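Local coordinates for adhesion and penetration protein autotransporter (Haemophilus influenzae, PDB 3SYJ), which promotes adherence to and invasion of host cells, self-associates to drive bacterial aggregation, and is probably a serine protease, at residues N57-L62 against A72-Y77; V99-Y104 against D115-R120. All coordinates share one frame; numbering follows the deposited sequence.

Interaction 1: N57-L62 against A72-Y77; sequences NGVAAL and AHNVGY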
ATOM      1  N   ASN A  57     -24.353 -37.052 -46.860  1.00 17.95           N
ATOM      2  CA  ASN A  57     -25.216 -37.040 -48.041  1.00 20.75           C
ATOM      3  C   ASN A  57     -26.696 -37.140 -47.697  1.00 22.58           C
ATOM      4  O   ASN A  57     -27.540 -37.201 -48.584  1.00 24.37           O
ATOM      5  CB  ASN A  57     -24.823 -38.141 -49.026  1.00 23.12           C
ATOM      6  CG  ASN A  57     -25.036 -39.522 -48.466  1.00 21.70           C
ATOM      7  OD1 ASN A  57     -25.833 -39.716 -47.547  1.00 23.74           O
ATOM      8  ND2 ASN A  57     -24.325 -40.499 -49.015  1.00 24.10           N
ATOM      9  N   GLY A  58     -27.001 -37.167 -46.403  1.00 20.66           N
ATOM     10  CA  GLY A  58     -28.370 -37.088 -45.939  1.00 16.36           C
ATOM     11  C   GLY A  58     -29.232 -38.326 -46.101  1.00 19.93           C
ATOM     12  O   GLY A  58     -30.380 -38.333 -45.661  1.00 23.29           O
ATOM     13  N   VAL A  59     -28.717 -39.381 -46.718  1.00 17.24           N
ATOM     14  CA  VAL A  59     -29.590 -40.524 -46.982  1.00 19.14           C
ATOM     15  C   VAL A  59     -29.525 -41.624 -45.920  1.00 21.78           C
ATOM     16  O   VAL A  59     -30.235 -42.627 -46.029  1.00 22.75           O
ATOM     17  CB  VAL A  59     -29.357 -41.140 -48.378  1.00 16.58           C
ATOM     18  CG1 VAL A  59     -29.496 -40.078 -49.460  1.00 17.13           C
ATOM     19  CG2 VAL A  59     -27.999 -41.801 -48.446  1.00 18.45           C
ATOM     20  N   ALA A  60     -28.699 -41.448 -44.890  1.00 18.37           N
ATOM     21  CA  ALA A  60     -28.571 -42.499 -43.869  1.00 19.58           C
ATOM     22  C   ALA A  60     -28.209 -42.003 -42.477  1.00 15.64           C
ATOM     23  O   ALA A  60     -27.695 -40.893 -42.301  1.00 15.48           O
ATOM     24  CB  ALA A  60     -27.582 -43.575 -44.319  1.00 12.99           C
ATOM     25  N   ALA A  61     -28.474 -42.845 -41.485  1.00 11.79           N
ATOM     26  CA  ALA A  61     -28.177 -42.492 -40.108  1.00 14.16           C
ATOM     27  C   ALA A  61     -27.474 -43.643 -39.391  1.00 14.70           C
ATOM     28  O   ALA A  61     -27.724 -44.816 -39.680  1.00 14.99           O
ATOM     29  CB  ALA A  61     -29.449 -42.090 -39.373  1.00 15.44           C
ATOM     30  N   LEU A  62     -26.588 -43.291 -38.468  1.00 14.66           N
ATOM     31  CA  LEU A  62     -25.753 -44.270 -37.776  1.00 17.29           C
ATOM     32  C   LEU A  62     -26.492 -44.881 -36.578  1.00 15.21           C
ATOM     33  O   LEU A  62     -26.743 -44.200 -35.585  1.00 12.78           O
ATOM     34  CB  LEU A  62     -24.443 -43.606 -37.332  1.00 13.54           C
ATOM     35  CG  LEU A  62     -23.295 -44.490 -36.825  1.00 18.33           C
ATOM     36  CD1 LEU A  62     -22.717 -45.381 -37.927  1.00  9.09           C
ATOM     37  CD2 LEU A  62     -22.217 -43.613 -36.226  1.00 14.43           C
ATOM     38  N   ALA A  72     -34.176 -49.343 -49.141  1.00 22.01           N
ATOM     39  CA  ALA A  72     -33.601 -50.254 -50.128  1.00 21.06           C
ATOM     40  C   ALA A  72     -33.498 -49.632 -51.516  1.00 26.11           C
ATOM     41  O   ALA A  72     -32.556 -49.920 -52.260  1.00 26.09           O
ATOM     42  CB  ALA A  72     -34.401 -51.547 -50.193  1.00 20.75           C
ATOM     43  N   HIS A  73     -34.459 -48.785 -51.880  1.00 28.06           N
ATOM     44  CA  HIS A  73     -34.475 -48.254 -53.239  1.00 25.21           C
ATOM     45  C   HIS A  73     -33.332 -47.276 -53.501  1.00 25.26           C
ATOM     46  O   HIS A  73     -33.063 -46.914 -54.644  1.00 25.79           O
ATOM     47  CB  HIS A  73     -35.865 -47.715 -53.653  1.00 32.32           C
ATOM     48  CG  HIS A  73     -36.139 -46.296 -53.254  1.00 32.77           C
ATOM     49  ND1 HIS A  73     -37.080 -45.960 -52.302  1.00 31.92           N
ATOM     50  CD2 HIS A  73     -35.638 -45.124 -53.714  1.00 30.12           C
ATOM     51  CE1 HIS A  73     -37.130 -44.646 -52.177  1.00 29.90           C
ATOM     52  NE2 HIS A  73     -36.259 -44.115 -53.017  1.00 30.29           N
ATOM     53  N   ASN A  74     -32.641 -46.871 -52.443  1.00 24.61           N
ATOM     54  CA  ASN A  74     -31.389 -46.148 -52.615  1.00 21.36           C
ATOM     55  C   ASN A  74     -30.330 -47.157 -53.019  1.00 28.63           C
ATOM     56  O   ASN A  74     -29.532 -47.606 -52.189  1.00 31.23           O
ATOM     57  CB  ASN A  74     -30.977 -45.438 -51.326  1.00 24.86           C
ATOM     58  CG  ASN A  74     -31.754 -44.156 -51.092  1.00 23.06           C
ATOM     59  OD1 ASN A  74     -32.231 -43.527 -52.034  1.00 20.52           O
ATOM     60  ND2 ASN A  74     -31.877 -43.759 -49.833  1.00 26.18           N
ATOM     61  N   VAL A  75     -30.331 -47.512 -54.301  1.00 31.16           N
ATOM     62  CA  VAL A  75     -29.571 -48.658 -54.786  1.00 28.72           C
ATOM     63  C   VAL A  75     -28.187 -48.302 -55.307  1.00 25.26           C
ATOM     64  O   VAL A  75     -27.431 -49.186 -55.700  1.00 31.56           O
ATOM     65  CB  VAL A  75     -30.340 -49.397 -55.913  1.00 29.31           C
ATOM     66  CG1 VAL A  75     -31.648 -49.947 -55.391  1.00 19.33           C
ATOM     67  CG2 VAL A  75     -30.576 -48.462 -57.090  1.00 23.65           C
ATOM     68  N   GLY A  76     -27.850 -47.017 -55.303  1.00 21.70           N
ATOM     69  CA  GLY A  76     -26.611 -46.566 -55.913  1.00 20.88           C
ATOM     70  C   GLY A  76     -25.420 -46.269 -55.010  1.00 26.68           C
ATOM     71  O   GLY A  76     -24.273 -46.522 -55.397  1.00 27.91           O
ATOM     72  N   TYR A  77     -25.666 -45.724 -53.821  1.00 20.15           N
ATOM     73  CA  TYR A  77     -24.563 -45.282 -52.968  1.00 25.01           C
ATOM     74  C   TYR A  77     -23.816 -46.476 -52.392  1.00 22.36           C
ATOM     75  O   TYR A  77     -24.416 -47.494 -52.101  1.00 20.56           O
ATOM     76  CB  TYR A  77     -25.042 -44.325 -51.866  1.00 20.49           C
ATOM     77  CG  TYR A  77     -25.751 -44.966 -50.696  1.00 21.13           C
ATOM     78  CD1 TYR A  77     -25.319 -44.734 -49.391  1.00 20.71           C
ATOM     79  CD2 TYR A  77     -26.871 -45.774 -50.882  1.00 21.21           C
ATOM     80  CE1 TYR A  77     -25.973 -45.302 -48.305  1.00 20.72           C
ATOM     81  CE2 TYR A  77     -27.534 -46.347 -49.800  1.00 19.68           C
ATOM     82  CZ  TYR A  77     -27.078 -46.111 -48.512  1.00 20.87           C
ATOM     83  OH  TYR A  77     -27.715 -46.676 -47.422  1.00 16.70           O
TER
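The serine-protease-like domain of the passenger brings Val59 and Asn57 up to the loop that holds His73, probably the histidine of a Ser-His-Asp triad with Asp115 and Ser218, and they meet Tyr77 and Asn74 of that loop. The contact is small and made by side chains. Val59 CG2 lies over one face of the Tyr77 ring as a CH-pi contact, 4.2 Å from the ring centroid and 18° off the normal, displaced toward the CD1-CE1 side of the rim. Tyr77 CG sits between its backbone N and carbonyl carbon (chi1 77°), which turns the ring back alongside its own loop, with Asn74 O in its plane at the edge. Val59 CB meets the amide of Asn74 at 3.9 Å from ND2. Asn74 ND2 itself hydrogen-bonds to Ser218 O and Ser70 OG, which ties this amide to the residue assigned as the active-site serine by similarity. Asn57 ND2 approaches the Tyr77 ring obliquely, 4.4 Å from CD1. Asn57 OD1 closes an Asx turn on Val59 N (3.0 Å, 172° at the hydrogen) and also bonds Ser55 OG, fixing the bend that presents Val59. The loop 72-77 follows strand 67-69 and leads into strand 79-80, while 57-62 runs into strand 61-64; Ile68 of strand 67-69 packs against both Ala60 and Tyr77.

Interaction 2: V99-Y104 against D115-R120; sequences VKRNNY and DYHNPR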
ATOM      1  N   VAL A  99     -20.417 -52.910 -46.990  1.00 19.13           N
ATOM      2  CA  VAL A  99     -19.936 -54.242 -47.340  1.00 19.01           C
ATOM      3  C   VAL A  99     -21.097 -55.218 -47.443  1.00 20.92           C
ATOM      4  O   VAL A  99     -20.949 -56.324 -47.951  1.00 22.21           O
ATOM      5  CB  VAL A  99     -18.917 -54.769 -46.304  1.00 17.76           C
ATOM      6  CG1 VAL A  99     -17.745 -53.806 -46.191  1.00 19.34           C
ATOM      7  CG2 VAL A  99     -19.576 -54.965 -44.945  1.00 16.35           C
ATOM      8  N   LYS A 100     -22.256 -54.800 -46.954  1.00 21.36           N
ATOM      9  CA  LYS A 100     -23.454 -55.620 -47.003  1.00 17.82           C
ATOM     10  C   LYS A 100     -24.654 -54.703 -46.809  1.00 21.24           C
ATOM     11  O   LYS A 100     -24.719 -53.970 -45.822  1.00 20.17           O
ATOM     12  CB  LYS A 100     -23.397 -56.680 -45.909  1.00 17.53           C
ATOM     13  CG  LYS A 100     -24.582 -57.614 -45.876  1.00 19.25           C
ATOM     14  CD  LYS A 100     -24.652 -58.438 -47.144  1.00 23.64           C
ATOM     15  CE  LYS A 100     -25.633 -59.580 -46.981  1.00 25.94           C
ATOM     16  NZ  LYS A 100     -25.993 -60.197 -48.281  1.00 29.23           N
ATOM     17  N   ARG A 101     -25.593 -54.738 -47.755  1.00 22.99           N
ATOM     18  CA  ARG A 101     -26.732 -53.816 -47.763  1.00 22.54           C
ATOM     19  C   ARG A 101     -27.834 -54.223 -46.795  1.00 22.30           C
ATOM     20  O   ARG A 101     -28.528 -53.373 -46.242  1.00 24.73           O
ATOM     21  CB  ARG A 101     -27.321 -53.692 -49.171  1.00 23.53           C
ATOM     22  CG  ARG A 101     -26.301 -53.333 -50.231  1.00 23.26           C
ATOM     23  CD  ARG A 101     -26.936 -52.591 -51.391  1.00 27.57           C
ATOM     24  NE  ARG A 101     -26.011 -51.582 -51.886  1.00 31.42           N
ATOM     25  CZ  ARG A 101     -26.237 -50.272 -51.866  1.00 30.99           C
ATOM     26  NH1 ARG A 101     -27.380 -49.782 -51.409  1.00 27.67           N
ATOM     27  NH2 ARG A 101     -25.321 -49.452 -52.336  1.00 30.74           N
ATOM     28  N   ASN A 102     -27.987 -55.527 -46.599  1.00 22.92           N
ATOM     29  CA  ASN A 102     -29.066 -56.064 -45.784  1.00 21.05           C
ATOM     30  C   ASN A 102     -30.418 -55.489 -46.192  1.00 24.66           C
ATOM     31  O   ASN A 102     -31.128 -54.899 -45.382  1.00 22.75           O
ATOM     32  CB  ASN A 102     -28.800 -55.835 -44.295  1.00 24.79           C
ATOM     33  CG  ASN A 102     -27.572 -56.593 -43.798  1.00 26.80           C
ATOM     34  OD1 ASN A 102     -27.438 -57.793 -44.026  1.00 19.48           O
ATOM     35  ND2 ASN A 102     -26.677 -55.893 -43.117  1.00 22.12           N
ATOM     36  N   ASN A 103     -30.761 -55.673 -47.463  1.00 26.11           N
ATOM     37  CA  ASN A 103     -32.084 -55.324 -47.959  1.00 25.20           C
ATOM     38  C   ASN A 103     -33.135 -56.233 -47.331  1.00 25.42           C
ATOM     39  O   ASN A 103     -33.042 -57.456 -47.402  1.00 32.76           O
ATOM     40  CB  ASN A 103     -32.137 -55.406 -49.489  1.00 23.98           C
ATOM     41  CG  ASN A 103     -31.257 -54.363 -50.165  1.00 22.40           C
ATOM     42  OD1 ASN A 103     -31.105 -53.248 -49.672  1.00 22.14           O
ATOM     43  ND2 ASN A 103     -30.677 -54.724 -51.303  1.00 28.62           N
ATOM     44  N   TYR A 104     -34.121 -55.617 -46.695  1.00 22.81           N
ATOM     45  CA  TYR A 104     -35.222 -56.322 -46.051  1.00 29.44           C
ATOM     46  C   TYR A 104     -35.938 -57.284 -47.000  1.00 29.75           C
ATOM     47  O   TYR A 104     -36.197 -56.948 -48.152  1.00 28.03           O
ATOM     48  CB  TYR A 104     -36.218 -55.285 -45.560  1.00 24.27           C
ATOM     49  CG  TYR A 104     -37.190 -55.759 -44.521  1.00 27.67           C
ATOM     50  CD1 TYR A 104     -36.871 -55.702 -43.172  1.00 21.67           C
ATOM     51  CD2 TYR A 104     -38.450 -56.217 -44.884  1.00 27.44           C
ATOM     52  CE1 TYR A 104     -37.772 -56.109 -42.215  1.00 28.30           C
ATOM     53  CE2 TYR A 104     -39.358 -56.628 -43.933  1.00 25.81           C
ATOM     54  CZ  TYR A 104     -39.016 -56.570 -42.601  1.00 30.63           C
ATOM     55  OH  TYR A 104     -39.919 -56.976 -41.643  1.00 34.07           O
ATOM     56  N   ASP A 115     -38.962 -51.838 -48.705  1.00 26.63           N
ATOM     57  CA  ASP A 115     -38.154 -50.667 -49.043  1.00 27.54           C
ATOM     58  C   ASP A 115     -37.444 -50.213 -47.767  1.00 28.90           C
ATOM     59  O   ASP A 115     -37.816 -49.213 -47.140  1.00 25.61           O
ATOM     60  CB  ASP A 115     -39.020 -49.546 -49.625  1.00 28.48           C
ATOM     61  CG  ASP A 115     -38.212 -48.501 -50.382  1.00 29.54           C
ATOM     62  OD1 ASP A 115     -36.976 -48.654 -50.518  1.00 27.55           O
ATOM     63  OD2 ASP A 115     -38.823 -47.517 -50.849  1.00 29.98           O
ATOM     64  N   TYR A 116     -36.427 -50.973 -47.378  1.00 25.06           N
ATOM     65  CA  TYR A 116     -35.769 -50.783 -46.096  1.00 24.19           C
ATOM     66  C   TYR A 116     -34.509 -51.622 -46.071  1.00 22.05           C
ATOM     67  O   TYR A 116     -34.552 -52.805 -46.398  1.00 22.12           O
ATOM     68  CB  TYR A 116     -36.708 -51.236 -44.978  1.00 23.18           C
ATOM     69  CG  TYR A 116     -36.224 -50.940 -43.575  1.00 20.83           C
ATOM     70  CD1 TYR A 116     -36.865 -49.996 -42.792  1.00 21.57           C
ATOM     71  CD2 TYR A 116     -35.132 -51.613 -43.031  1.00 23.28           C
ATOM     72  CE1 TYR A 116     -36.439 -49.723 -41.506  1.00 25.18           C
ATOM     73  CE2 TYR A 116     -34.695 -51.347 -41.740  1.00 22.02           C
ATOM     74  CZ  TYR A 116     -35.354 -50.398 -40.986  1.00 22.89           C
ATOM     75  OH  TYR A 116     -34.944 -50.115 -39.708  1.00 21.68           O
ATOM     76  N   HIS A 117     -33.385 -51.022 -45.699  1.00 22.03           N
ATOM     77  CA  HIS A 117     -32.161 -51.805 -45.515  1.00 21.66           C
ATOM     78  C   HIS A 117     -31.250 -51.292 -44.386  1.00 22.53           C
ATOM     79  O   HIS A 117     -31.314 -50.122 -44.000  1.00 23.08           O
ATOM     80  CB  HIS A 117     -31.388 -51.987 -46.836  1.00 19.33           C
ATOM     81  CG  HIS A 117     -30.745 -50.739 -47.359  1.00 18.67           C
ATOM     82  ND1 HIS A 117     -30.251 -50.643 -48.643  1.00 20.13           N
ATOM     83  CD2 HIS A 117     -30.519 -49.535 -46.780  1.00 21.04           C
ATOM     84  CE1 HIS A 117     -29.743 -49.437 -48.832  1.00 17.77           C
ATOM     85  NE2 HIS A 117     -29.893 -48.744 -47.717  1.00 18.24           N
ATOM     86  N   ASN A 118     -30.414 -52.189 -43.863  1.00 21.78           N
ATOM     87  CA  ASN A 118     -29.511 -51.897 -42.748  1.00 19.73           C
ATOM     88  C   ASN A 118     -28.054 -52.188 -43.102  1.00 22.77           C
ATOM     89  O   ASN A 118     -27.486 -53.173 -42.632  1.00 19.25           O
ATOM     90  CB  ASN A 118     -29.893 -52.737 -41.533  1.00 19.04           C
ATOM     91  CG  ASN A 118     -30.720 -51.971 -40.529  1.00 24.23           C
ATOM     92  OD1 ASN A 118     -30.334 -50.889 -40.089  1.00 34.14           O
ATOM     93  ND2 ASN A 118     -31.854 -52.538 -40.140  1.00 22.81           N
ATOM     94  N   PRO A 119     -27.444 -51.333 -43.935  1.00 19.60           N
ATOM     95  CA  PRO A 119     -26.081 -51.553 -44.427  1.00 16.29           C
ATOM     96  C   PRO A 119     -25.048 -51.697 -43.315  1.00 20.83           C
ATOM     97  O   PRO A 119     -25.114 -51.012 -42.290  1.00 20.29           O
ATOM     98  CB  PRO A 119     -25.794 -50.292 -45.245  1.00 16.41           C
ATOM     99  CG  PRO A 119     -27.132 -49.795 -45.658  1.00 20.66           C
ATOM    100  CD  PRO A 119     -28.057 -50.130 -44.518  1.00 18.80           C
ATOM    101  N   ARG A 120     -24.100 -52.604 -43.535  1.00 20.90           N
ATOM    102  CA  ARG A 120     -22.950 -52.790 -42.661  1.00 19.36           C
ATOM    103  C   ARG A 120     -21.759 -52.083 -43.309  1.00 18.94           C
ATOM    104  O   ARG A 120     -21.557 -52.186 -44.520  1.00 19.68           O
ATOM    105  CB  ARG A 120     -22.667 -54.289 -42.500  1.00 22.10           C
ATOM    106  CG  ARG A 120     -21.535 -54.654 -41.555  1.00 20.44           C
ATOM    107  CD  ARG A 120     -21.209 -56.141 -41.651  1.00 21.38           C
ATOM    108  NE  ARG A 120     -20.417 -56.602 -40.515  1.00 24.90           N
ATOM    109  CZ  ARG A 120     -19.607 -57.659 -40.538  1.00 26.01           C
ATOM    110  NH1 ARG A 120     -19.473 -58.377 -41.646  1.00 20.90           N
ATOM    111  NH2 ARG A 120     -18.924 -57.997 -39.452  1.00 21.48           N
TER
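Val99 and Arg120 open an antiparallel pairing in which Val99 N donates to Arg120 O (2.8 Å). Val99 CG2 packs on the aliphatic chain of Arg120, 3.9 Å from CD; that chain is extended from CG to NE and carries the guanidinium on to Asn335 and Gly337. Lys100, paired with Arg120, receives Arg120 N on its carbonyl O at 2.7 Å, and the same O meets Pro119 CA in a CA-H...O contact. Two successive residues thus bond Arg120, which, with Val99 at the corner of the strand, is consistent with a beta bulge opposite Arg120. Lys100 NZ turns off to a salt bridge with Asp317. Arg101 runs beside His117, both side chains pointing the same way, with its NH1 3.5 Å from His117 CE1 and the guanidinium and imidazole planes 51° apart; Arg101 NE is held by Ile329 O. The Asn102 side chain continues the pairing: ND2 gives a hydrogen to Asn118 O at 2.9 Å, with the acceptor in the amide plane. Asn102 O in turn accepts a longer bond from Asn118 N, which comes from above the carbonyl plane. Asn103 OD1 receives His117 ND1 (2.9 Å, bent to 141° at the hydrogen), the amide and ring being nearly coplanar. With NE2 bonded to Tyr77 OH, the imidazole is held at both nitrogens, and Pro119 CG lies over one of its faces. Tyr104 N closes the row on Tyr116 O at 2.9 Å, and the two tyrosines touch through their CB atoms. The paired segments join the end of strand 96-100 to the start of strand 120-121 in a three-stranded antiparallel sheet of the protease domain. Strand 67-69 and helix 256-266 pack on Tyr116 and Asn118, while helix 332-335 touches Val99 and Lys100.

Overall arrangement
Following the chain from the N terminus, interaction 1 closes first, bringing the loop after strand 67-69 back to the turn that leads into strand 61-64. Interaction 2 opens later and closes the excursion between strands 96-100 and 120-121. The two loops are in series, neither nested nor crossed, yet their centres lie only 10 Å apart. His73 ND1 probably hydrogen-bonds Asp115 OD2 at 2.8 Å, consistent with a charge relay toward Ser218. The two contacts also meet through the Tyr77 and His117 side chains. Together the contacts tie the hairpin of strands 61-64 and 67-69 to the sheet containing 79-80, 96-100 and 120-121.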